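PDB 5NFI: minor fimbrium anchoring subunit Mfa2 from Porphyromonas gingivalis, which anchors the minor (Mfa1) fimbriae, which mediate biofilm formation and adhesion to host cells and other oral bacteria, in the outer membrane and regulates their length. Local coordinates for residues A[69-74]-A[112-117]; A[148-153]-A[252-257]; A[165-170]-A[182-187]. All blocks are in the same frame, centred on the assembly; numbering follows the deposited sequence.

Three contacts between strands and their ends are spread along the elongated, strand-rich molecule. Interaction 1 joins strand 64-72 to strand 113-122, whose next neighbour, strand 133-151, runs on to interaction 2; the two centres are 35 Å apart and their nearest atoms about 19 Å. Interactions 1 and 3 both lie about 10 Å from the centre of the chain, interaction 2 about 25 Å. The centre of interaction 3 is 19 Å from that of interaction 1 and 22 Å from that of interaction 2. It touches interaction 1 directly, Trp71 CH2 lying 3.6 Å from Tyr170 CB, whereas about 7 Å separates its nearest atoms from interaction 2. Along the chain, interaction 3 is nested within the long excursion that interaction 2 closes.

Interaction 1 of 3, residues A[69-74]-A[112-117]; sequences FAWGNI and LWYATS
Tyr114 sets CD1 over the centre of the Trp71 indole, 3.5 Å from Trp71 CE2. The rings are neither stacked nor perpendicular: their planes meet at 49°, and the centroid of the Trp71 six-membered ring is 4.8 Å from that of Tyr114. The first torsion of Tyr114 puts CG opposite its own backbone N (chi1 178°), which carries the phenol along the sheet past Trp71 toward Phe69. There the two side chains run next to each other in the same direction, Phe69 CB meeting the rim of the tyrosine ring at Tyr114 CE1 (3.9 Å). Thr116 extends the row, its CG2 lying near the plane of the Phe69 ring, 4.0 Å from Phe69 CE1. At the other end Leu112 CD2 approaches the edge of the Trp71 indole, whose NE1 is bonded to the carbonyl of Phe172. On the reverse face Ala70 meets Ala115 through their methyl groups, and Trp113 packs by its edge: Gly72 O lies in the indole plane, and Asn73 ND2 comes within 3.5 Å of Trp113 CD1 with the amide turned 84° from the ring. That amide is held elsewhere, ND2 by the carbonyls of Glu24 and Thr111 and OD1 by Ala26 N. The backbones are joined by two reciprocal pairs of hydrogen bonds, Ala70 with Ala115 and Gly72 with Trp113; the shortest runs from Gly72 N to Trp113 O (2.8 Å). Strand 28-33 pairs with the far side of 64-72, and strand 133-151 with that of 113-122. The arrangement is a regular antiparallel ladder inside a multistranded sheet, with aromatic side chains buried on both faces, consistent with the transthyretin-like beta-sandwich architecture of the fimbrillin superfamily.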
loop_
_atom_site.group_PDB
_atom_site.type_symbol
_atom_site.label_atom_id
_atom_site.label_comp_id
_atom_site.label_asym_id
_atom_site.label_seq_id
_atom_site.Cartn_x
_atom_site.Cartn_y
_atom_site.Cartn_z
ATOM N N PHE A 69 4.005 8.307 -13.781
ATOM C CA PHE A 69 3.755 7.675 -12.489
ATOM C C PHE A 69 2.798 8.555 -11.693
ATOM O O PHE A 69 2.968 9.775 -11.632
ATOM C CB PHE A 69 5.063 7.461 -11.723
ATOM C CG PHE A 69 6.095 6.655 -12.485
ATOM C CD1 PHE A 69 5.714 5.612 -13.316
ATOM C CD2 PHE A 69 7.443 6.951 -12.378
ATOM C CE1 PHE A 69 6.652 4.877 -14.017
ATOM C CE2 PHE A 69 8.382 6.221 -13.082
ATOM C CZ PHE A 69 7.981 5.183 -13.901
ATOM N N ALA A 70 1.777 7.961 -11.098
ATOM C CA ALA A 70 0.794 8.792 -10.415
ATOM C C ALA A 70 0.535 8.331 -8.979
ATOM O O ALA A 70 0.358 7.139 -8.690
ATOM C CB ALA A 70 -0.509 8.834 -11.202
ATOM N N TRP A 71 0.485 9.305 -8.085
ATOM C CA TRP A 71 0.283 9.012 -6.684
ATOM C C TRP A 71 -0.920 9.743 -6.152
ATOM O O TRP A 71 -1.060 10.947 -6.354
ATOM C CB TRP A 71 1.522 9.380 -5.887
ATOM C CG TRP A 71 2.693 8.503 -6.188
ATOM C CD1 TRP A 71 3.669 8.718 -7.119
ATOM C CD2 TRP A 71 3.020 7.263 -5.541
ATOM N NE1 TRP A 71 4.589 7.690 -7.091
ATOM C CE2 TRP A 71 4.211 6.783 -6.130
ATOM C CE3 TRP A 71 2.421 6.512 -4.519
ATOM C CZ2 TRP A 71 4.817 5.597 -5.726
ATOM C CZ3 TRP A 71 3.024 5.322 -4.123
ATOM C CH2 TRP A 71 4.211 4.881 -4.721
ATOM N N GLY A 72 -1.788 9.004 -5.474
ATOM C CA GLY A 72 -3.017 9.553 -4.954
ATOM C C GLY A 72 -2.971 9.650 -3.457
ATOM O O GLY A 72 -2.627 8.681 -2.778
ATOM N N ASN A 73 -3.320 10.836 -2.969
ATOM C CA ASN A 73 -3.375 11.159 -1.549
ATOM C C ASN A 73 -2.022 11.111 -0.846
ATOM O O ASN A 73 -1.922 10.641 0.276
ATOM C CB ASN A 73 -4.352 10.236 -0.836
ATOM C CG ASN A 73 -5.715 10.265 -1.454
ATOM O OD1 ASN A 73 -6.124 11.278 -2.040
ATOM N ND2 ASN A 73 -6.442 9.157 -1.334
ATOM N N ILE A 74 -0.986 11.612 -1.500
ATOM C CA ILE A 74 0.252 11.891 -0.805
ATOM C C ILE A 74 0.003 12.978 0.245
ATOM O O ILE A 74 -0.532 14.040 -0.045
ATOM C CB ILE A 74 1.348 12.321 -1.765
ATOM C CG1 ILE A 74 1.913 11.094 -2.483
ATOM C CG2 ILE A 74 2.442 13.049 -1.017
ATOM C CD1 ILE A 74 3.033 11.428 -3.429
ATOM N N LEU A 112 -4.014 5.336 -0.002
ATOM C CA LEU A 112 -2.865 5.730 -0.794
ATOM C C LEU A 112 -2.914 4.990 -2.097
ATOM O O LEU A 112 -3.133 3.775 -2.110
ATOM C CB LEU A 112 -1.562 5.430 -0.072
ATOM C CG LEU A 112 -0.316 5.839 -0.862
ATOM C CD1 LEU A 112 -0.130 7.334 -0.774
ATOM C CD2 LEU A 112 0.923 5.096 -0.374
ATOM N N TRP A 113 -2.704 5.699 -3.198
ATOM C CA TRP A 113 -2.937 5.084 -4.506
ATOM C C TRP A 113 -1.779 5.234 -5.479
ATOM O O TRP A 113 -1.119 6.266 -5.497
ATOM C CB TRP A 113 -4.179 5.683 -5.146
ATOM C CG TRP A 113 -5.414 5.559 -4.329
ATOM C CD1 TRP A 113 -5.760 6.305 -3.238
ATOM C CD2 TRP A 113 -6.497 4.655 -4.561
ATOM N NE1 TRP A 113 -6.986 5.907 -2.770
ATOM C CE2 TRP A 113 -7.462 4.898 -3.567
ATOM C CE3 TRP A 113 -6.737 3.652 -5.504
ATOM C CZ2 TRP A 113 -8.649 4.183 -3.494
ATOM C CZ3 TRP A 113 -7.909 2.952 -5.434
ATOM C CH2 TRP A 113 -8.854 3.215 -4.434
ATOM N N TYR A 114 -1.551 4.216 -6.305
ATOM C CA TYR A 114 -0.540 4.325 -7.343
ATOM C C TYR A 114 -1.031 3.905 -8.739
ATOM O O TYR A 114 -1.823 2.991 -8.885
ATOM C CB TYR A 114 0.699 3.506 -6.987
ATOM C CG TYR A 114 1.712 3.594 -8.098
ATOM C CD1 TYR A 114 2.392 4.791 -8.350
ATOM C CD2 TYR A 114 1.938 2.524 -8.941
ATOM C CE1 TYR A 114 3.293 4.901 -9.393
ATOM C CE2 TYR A 114 2.833 2.624 -9.983
ATOM C CZ TYR A 114 3.504 3.814 -10.207
ATOM O OH TYR A 114 4.404 3.906 -11.239
ATOM N N ALA A 115 -0.552 4.584 -9.770
ATOM C CA ALA A 115 -0.805 4.121 -11.126
ATOM C C ALA A 115 0.437 4.258 -12.001
ATOM O O ALA A 115 1.220 5.204 -11.847
ATOM C CB ALA A 115 -1.968 4.882 -11.743
ATOM N N THR A 116 0.623 3.306 -12.906
ATOM C CA THR A 116 1.567 3.488 -13.998
ATOM C C THR A 116 0.752 3.546 -15.273
ATOM O O THR A 116 -0.077 2.675 -15.522
ATOM C CB THR A 116 2.606 2.359 -14.099
ATOM O OG1 THR A 116 3.367 2.278 -12.880
ATOM C CG2 THR A 116 3.549 2.617 -15.261
ATOM N N SER A 117 0.954 4.595 -16.055
ATOM C CA SER A 117 0.343 4.675 -17.372
ATOM C C SER A 117 1.118 3.793 -18.354
ATOM O O SER A 117 2.238 3.355 -18.065
ATOM C CB SER A 117 0.329 6.116 -17.875
ATOM O OG SER A 117 1.592 6.447 -18.429
#

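Interaction 2 of 3, residues A[148-153]-A[252-257]; sequences VSVDSL and IRLVAH
Strands 148-151 and 252-257 run parallel, 17° apart and 4.7 Å between axes at closest approach, and are laced by hydrogen bonds from Ser149 N to Ile252 O, Leu254 N to Ser149 O, Asp151 N to Leu254 O and Ala256 N to Asp151 O. One face of this ladder is aliphatic. Val148 and Ile252 sit side by side, with Val148 CG2 3.8 Å from Ile252 CB, while Leu254 slants across between the two valines: its CD1 is 4.0 Å from Val148 CG1 and 3.8 Å from Val150 CG2. The methyl of Ala256 carries the apolar row onward, touching Val150 CG1. On its other flank Ala256 CB lies 3.7 Å from Leu153 CD1. The other face is largely polar. With CG opposite the backbone N (chi1 -179°) and the chain extended from CG to NE, the guanidinium of Arg253 is carried along the strand to the level of Asp151, forming a salt bridge from Arg253 NH2 to Asp151 OD2 (2.9 Å). OD2 receives this bond on its anti lone pair and also takes a weak one from NE; the carboxylate and guanidinium planes stand 79° apart. Val255 CG2 covers one face of the guanidinium, 3.5 Å above its centre, and Asp151 OD1 is bonded to Thr195 OG1, so the carboxylate is gripped at both oxygens. Where the first strand ends, Ser152 OG comes within 2.8 Å of Ala256 O. Further out, strand 196-202 pairs with the other side of 133-151, and strand 266-273 with the other side of 249-258, where Trp272 touches Arg253 and Val255. The aliphatic face is packed against strands 159-165 and 211-217, through Ile161, Leu213 and Val215.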
loop_
_atom_site.group_PDB
_atom_site.type_symbol
_atom_site.label_atom_id
_atom_site.label_comp_id
_atom_site.label_asym_id
_atom_site.label_seq_id
_atom_site.Cartn_x
_atom_site.Cartn_y
_atom_site.Cartn_z
ATOM N N VAL A 148 -7.409 -8.036 13.158
ATOM C CA VAL A 148 -6.930 -9.285 13.699
ATOM C C VAL A 148 -7.559 -9.546 15.061
ATOM O O VAL A 148 -7.569 -8.676 15.922
ATOM C CB VAL A 148 -5.403 -9.289 13.834
ATOM C CG1 VAL A 148 -4.929 -10.584 14.490
ATOM C CG2 VAL A 148 -4.757 -9.107 12.479
ATOM N N SER A 149 -8.096 -10.749 15.240
ATOM C CA SER A 149 -8.620 -11.157 16.530
ATOM C C SER A 149 -7.844 -12.361 17.023
ATOM O O SER A 149 -7.581 -13.294 16.256
ATOM C CB SER A 149 -10.109 -11.493 16.437
ATOM O OG SER A 149 -10.792 -10.581 15.600
ATOM N N VAL A 150 -7.451 -12.325 18.294
ATOM C CA VAL A 150 -6.971 -13.525 18.967
ATOM C C VAL A 150 -8.050 -13.996 19.922
ATOM O O VAL A 150 -8.537 -13.244 20.770
ATOM C CB VAL A 150 -5.655 -13.298 19.702
ATOM C CG1 VAL A 150 -5.223 -14.573 20.404
ATOM C CG2 VAL A 150 -4.600 -12.899 18.711
ATOM N N ASP A 151 -8.414 -15.257 19.738
ATOM C CA ASP A 151 -9.594 -15.860 20.325
ATOM C C ASP A 151 -9.270 -16.927 21.364
ATOM O O ASP A 151 -8.234 -17.596 21.294
ATOM C CB ASP A 151 -10.440 -16.487 19.220
ATOM C CG ASP A 151 -11.904 -16.366 19.486
ATOM O OD1 ASP A 151 -12.305 -15.355 20.096
ATOM O OD2 ASP A 151 -12.656 -17.277 19.096
ATOM N N SER A 152 -10.206 -17.107 22.292
ATOM C CA SER A 152 -10.110 -18.108 23.344
ATOM C C SER A 152 -8.773 -17.974 24.060
ATOM O O SER A 152 -7.841 -18.743 23.832
ATOM C CB SER A 152 -10.306 -19.514 22.773
ATOM O OG SER A 152 -9.464 -19.755 21.659
ATOM N N LEU A 153 -8.696 -16.980 24.933
ATOM C CA LEU A 153 -7.435 -16.556 25.513
ATOM C C LEU A 153 -7.709 -15.933 26.874
ATOM O O LEU A 153 -8.405 -14.930 26.963
ATOM C CB LEU A 153 -6.748 -15.560 24.568
ATOM C CG LEU A 153 -5.330 -15.035 24.761
ATOM C CD1 LEU A 153 -4.302 -16.058 24.349
ATOM C CD2 LEU A 153 -5.175 -13.790 23.927
ATOM N N ILE A 252 -8.634 -11.293 10.061
ATOM C CA ILE A 252 -7.773 -12.396 10.466
ATOM C C ILE A 252 -8.161 -12.899 11.836
ATOM O O ILE A 252 -8.313 -12.109 12.783
ATOM C CB ILE A 252 -6.292 -11.979 10.494
ATOM C CG1 ILE A 252 -5.911 -11.340 9.157
ATOM C CG2 ILE A 252 -5.403 -13.178 10.849
ATOM C CD1 ILE A 252 -4.471 -10.947 9.060
ATOM N N ARG A 253 -8.339 -14.211 11.942
ATOM C CA ARG A 253 -8.589 -14.807 13.243
ATOM C C ARG A 253 -7.459 -15.737 13.664
ATOM O O ARG A 253 -7.015 -16.593 12.903
ATOM C CB ARG A 253 -9.911 -15.559 13.258
ATOM C CG ARG A 253 -10.202 -16.162 14.616
ATOM C CD ARG A 253 -11.585 -16.742 14.674
ATOM N NE ARG A 253 -11.756 -17.501 15.898
ATOM C CZ ARG A 253 -12.215 -18.749 15.942
ATOM N NH1 ARG A 253 -12.568 -19.372 14.820
ATOM N NH2 ARG A 253 -12.340 -19.367 17.109
ATOM N N LEU A 254 -6.990 -15.537 14.884
ATOM C CA LEU A 254 -5.992 -16.407 15.479
ATOM C C LEU A 254 -6.635 -17.177 16.624
ATOM O O LEU A 254 -7.103 -16.585 17.596
ATOM C CB LEU A 254 -4.805 -15.590 15.961
ATOM C CG LEU A 254 -4.150 -14.771 14.849
ATOM C CD1 LEU A 254 -2.987 -13.914 15.379
ATOM C CD2 LEU A 254 -3.712 -15.698 13.718
ATOM N N VAL A 255 -6.707 -18.492 16.484
ATOM C CA VAL A 255 -7.275 -19.301 17.547
ATOM C C VAL A 255 -6.172 -19.743 18.498
ATOM O O VAL A 255 -5.252 -20.450 18.106
ATOM C CB VAL A 255 -8.002 -20.512 16.996
ATOM C CG1 VAL A 255 -8.698 -21.258 18.128
ATOM C CG2 VAL A 255 -9.003 -20.062 15.937
ATOM N N ALA A 256 -6.248 -19.274 19.740
ATOM C CA ALA A 256 -5.271 -19.638 20.752
ATOM C C ALA A 256 -5.754 -20.851 21.534
ATOM O O ALA A 256 -6.958 -21.095 21.669
ATOM C CB ALA A 256 -5.010 -18.469 21.693
ATOM N N HIS A 257 -4.805 -21.618 22.041
ATOM C CA HIS A 257 -5.126 -22.716 22.924
ATOM C C HIS A 257 -3.969 -22.900 23.892
ATOM O O HIS A 257 -2.813 -22.613 23.556
ATOM C CB HIS A 257 -5.396 -23.995 22.132
ATOM C CG HIS A 257 -5.930 -25.118 22.967
ATOM N ND1 HIS A 257 -6.496 -24.921 24.211
ATOM C CD2 HIS A 257 -5.979 -26.453 22.742
ATOM C CE1 HIS A 257 -6.877 -26.082 24.708
ATOM N NE2 HIS A 257 -6.576 -27.029 23.834
#

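Interaction 3 of 3, residues A[165-170]-A[182-187]; sequences SSNGSY and TYYPGE
Tyr184 points its side chain at the bend formed by residues 165-168 and meets it through the far end of its ring. Starting from CB, which is directed toward segment 165-170, the first torsion leaves CG opposite the carbonyl carbon (chi1 -71°) and sends the ring back alongside Thr182. The methyl CG2 of Thr182 lies 4.2 Å above one face of the ring, displaced toward its rim, while Leu97 and Ala104 also touch the side chain. At Tyr184 CE1 the edge of the ring comes to Ser165 CB (4.3 Å) and, closer, to Asn167 OD1 (3.4 Å). Here strand 159-165 ends: Ser165 and Thr182 form an antiparallel hydrogen-bonded pair, with Ser165 N bonded to Thr182 O at 2.9 Å and Thr182 N to Ser165 O at 2.8 Å. Ser166 then turns the chain in an inverse gamma turn, and the connection goes on to strand 169-171, which pairs with strand 93-100 of another sheet. Beyond CZ, Tyr184 OH donates to Asn167 OD1 (2.7 Å), standing above the carbonyl plane of the amide, 49° out of it; amide and ring planes are 81° apart. The amide is fixed from its other end as well, ND2 being bonded to Lys204 O and Thr202 OG1, and the backbone carbonyl of Asn167 receives the hydroxyl of Tyr170.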
loop_
_atom_site.group_PDB
_atom_site.type_symbol
_atom_site.label_atom_id
_atom_site.label_comp_id
_atom_site.label_asym_id
_atom_site.label_seq_id
_atom_site.Cartn_x
_atom_site.Cartn_y
_atom_site.Cartn_z
ATOM N N SER A 165 6.255 -4.518 8.899
ATOM C CA SER A 165 6.463 -4.701 7.479
ATOM C C SER A 165 7.463 -3.701 6.943
ATOM O O SER A 165 7.420 -2.532 7.299
ATOM C CB SER A 165 5.139 -4.576 6.741
ATOM O OG SER A 165 5.328 -4.727 5.350
ATOM N N SER A 166 8.368 -4.157 6.090
ATOM C CA SER A 166 9.270 -3.244 5.390
ATOM C C SER A 166 8.586 -2.655 4.176
ATOM O O SER A 166 9.056 -2.828 3.051
ATOM C CB SER A 166 10.550 -3.964 4.969
ATOM O OG SER A 166 11.270 -4.384 6.116
ATOM N N ASN A 167 7.474 -1.965 4.400
ATOM C CA ASN A 167 6.692 -1.405 3.301
ATOM C C ASN A 167 6.355 0.094 3.448
ATOM O O ASN A 167 5.279 0.533 3.028
ATOM C CB ASN A 167 5.396 -2.215 3.141
ATOM C CG ASN A 167 4.478 -2.080 4.337
ATOM O OD1 ASN A 167 4.913 -1.695 5.410
ATOM N ND2 ASN A 167 3.200 -2.378 4.153
ATOM N N GLY A 168 7.257 0.883 4.023
ATOM C CA GLY A 168 6.972 2.292 4.263
ATOM C C GLY A 168 7.695 3.232 3.312
ATOM O O GLY A 168 7.634 4.451 3.447
ATOM N N SER A 169 8.386 2.656 2.340
ATOM C CA SER A 169 9.205 3.435 1.438
ATOM C C SER A 169 8.964 3.039 -0.004
ATOM O O SER A 169 8.995 1.855 -0.344
ATOM C CB SER A 169 10.669 3.262 1.791
ATOM O OG SER A 169 10.877 3.685 3.116
ATOM N N TYR A 170 8.706 4.024 -0.857
ATOM C CA TYR A 170 8.381 3.709 -2.240
ATOM C C TYR A 170 9.203 4.523 -3.229
ATOM O O TYR A 170 9.472 5.715 -3.012
ATOM C CB TYR A 170 6.882 3.897 -2.470
ATOM C CG TYR A 170 6.079 2.907 -1.672
ATOM C CD1 TYR A 170 5.877 3.094 -0.307
ATOM C CD2 TYR A 170 5.554 1.757 -2.261
ATOM C CE1 TYR A 170 5.177 2.175 0.463
ATOM C CE2 TYR A 170 4.839 0.828 -1.490
ATOM C CZ TYR A 170 4.662 1.051 -0.124
ATOM O OH TYR A 170 3.965 0.162 0.660
ATOM N N THR A 182 8.713 -1.792 9.710
ATOM C CA THR A 182 7.966 -0.720 10.326
ATOM C C THR A 182 6.819 -1.321 11.105
ATOM O O THR A 182 6.045 -2.121 10.574
ATOM C CB THR A 182 7.401 0.263 9.280
ATOM O OG1 THR A 182 8.467 0.824 8.507
ATOM C CG2 THR A 182 6.635 1.368 9.952
ATOM N N TYR A 183 6.699 -0.947 12.365
ATOM C CA TYR A 183 5.577 -1.420 13.139
ATOM C C TYR A 183 4.399 -0.491 12.913
ATOM O O TYR A 183 4.568 0.720 12.884
ATOM C CB TYR A 183 5.952 -1.526 14.620
ATOM C CG TYR A 183 6.745 -2.772 14.895
ATOM C CD1 TYR A 183 8.121 -2.798 14.730
ATOM C CD2 TYR A 183 6.107 -3.949 15.282
ATOM C CE1 TYR A 183 8.849 -3.961 14.967
ATOM C CE2 TYR A 183 6.821 -5.115 15.522
ATOM C CZ TYR A 183 8.188 -5.117 15.359
ATOM O OH TYR A 183 8.888 -6.282 15.590
ATOM N N TYR A 184 3.209 -1.061 12.730
ATOM C CA TYR A 184 2.005 -0.242 12.562
ATOM C C TYR A 184 1.113 -0.222 13.807
ATOM O O TYR A 184 0.880 -1.265 14.436
ATOM C CB TYR A 184 1.206 -0.717 11.348
ATOM C CG TYR A 184 1.902 -0.381 10.059
ATOM C CD1 TYR A 184 2.845 -1.240 9.519
ATOM C CD2 TYR A 184 1.639 0.813 9.396
ATOM C CE1 TYR A 184 3.492 -0.934 8.351
ATOM C CE2 TYR A 184 2.279 1.127 8.227
ATOM C CZ TYR A 184 3.202 0.252 7.705
ATOM O OH TYR A 184 3.851 0.567 6.536
ATOM N N PRO A 185 0.605 0.978 14.152
ATOM C CA PRO A 185 -0.144 1.265 15.377
ATOM C C PRO A 185 -1.416 0.445 15.481
ATOM O O PRO A 185 -2.393 0.727 14.792
ATOM C CB PRO A 185 -0.473 2.750 15.252
ATOM C CG PRO A 185 0.442 3.275 14.216
ATOM C CD PRO A 185 0.669 2.156 13.275
ATOM N N GLY A 186 -1.399 -0.554 16.355
ATOM C CA GLY A 186 -2.535 -1.436 16.522
ATOM C C GLY A 186 -3.497 -0.997 17.601
ATOM O O GLY A 186 -3.343 -1.355 18.769
ATOM N N GLU A 187 -4.500 -0.222 17.211
ATOM C CA GLU A 187 -5.523 0.193 18.152
ATOM C C GLU A 187 -6.436 -0.996 18.460
ATOM O O GLU A 187 -6.829 -1.749 17.558
ATOM C CB GLU A 187 -6.293 1.396 17.608
ATOM C CG GLU A 187 -5.388 2.614 17.440
ATOM C CD GLU A 187 -4.677 3.019 18.738
ATOM O OE1 GLU A 187 -5.339 3.071 19.801
ATOM O OE2 GLU A 187 -3.447 3.266 18.696
#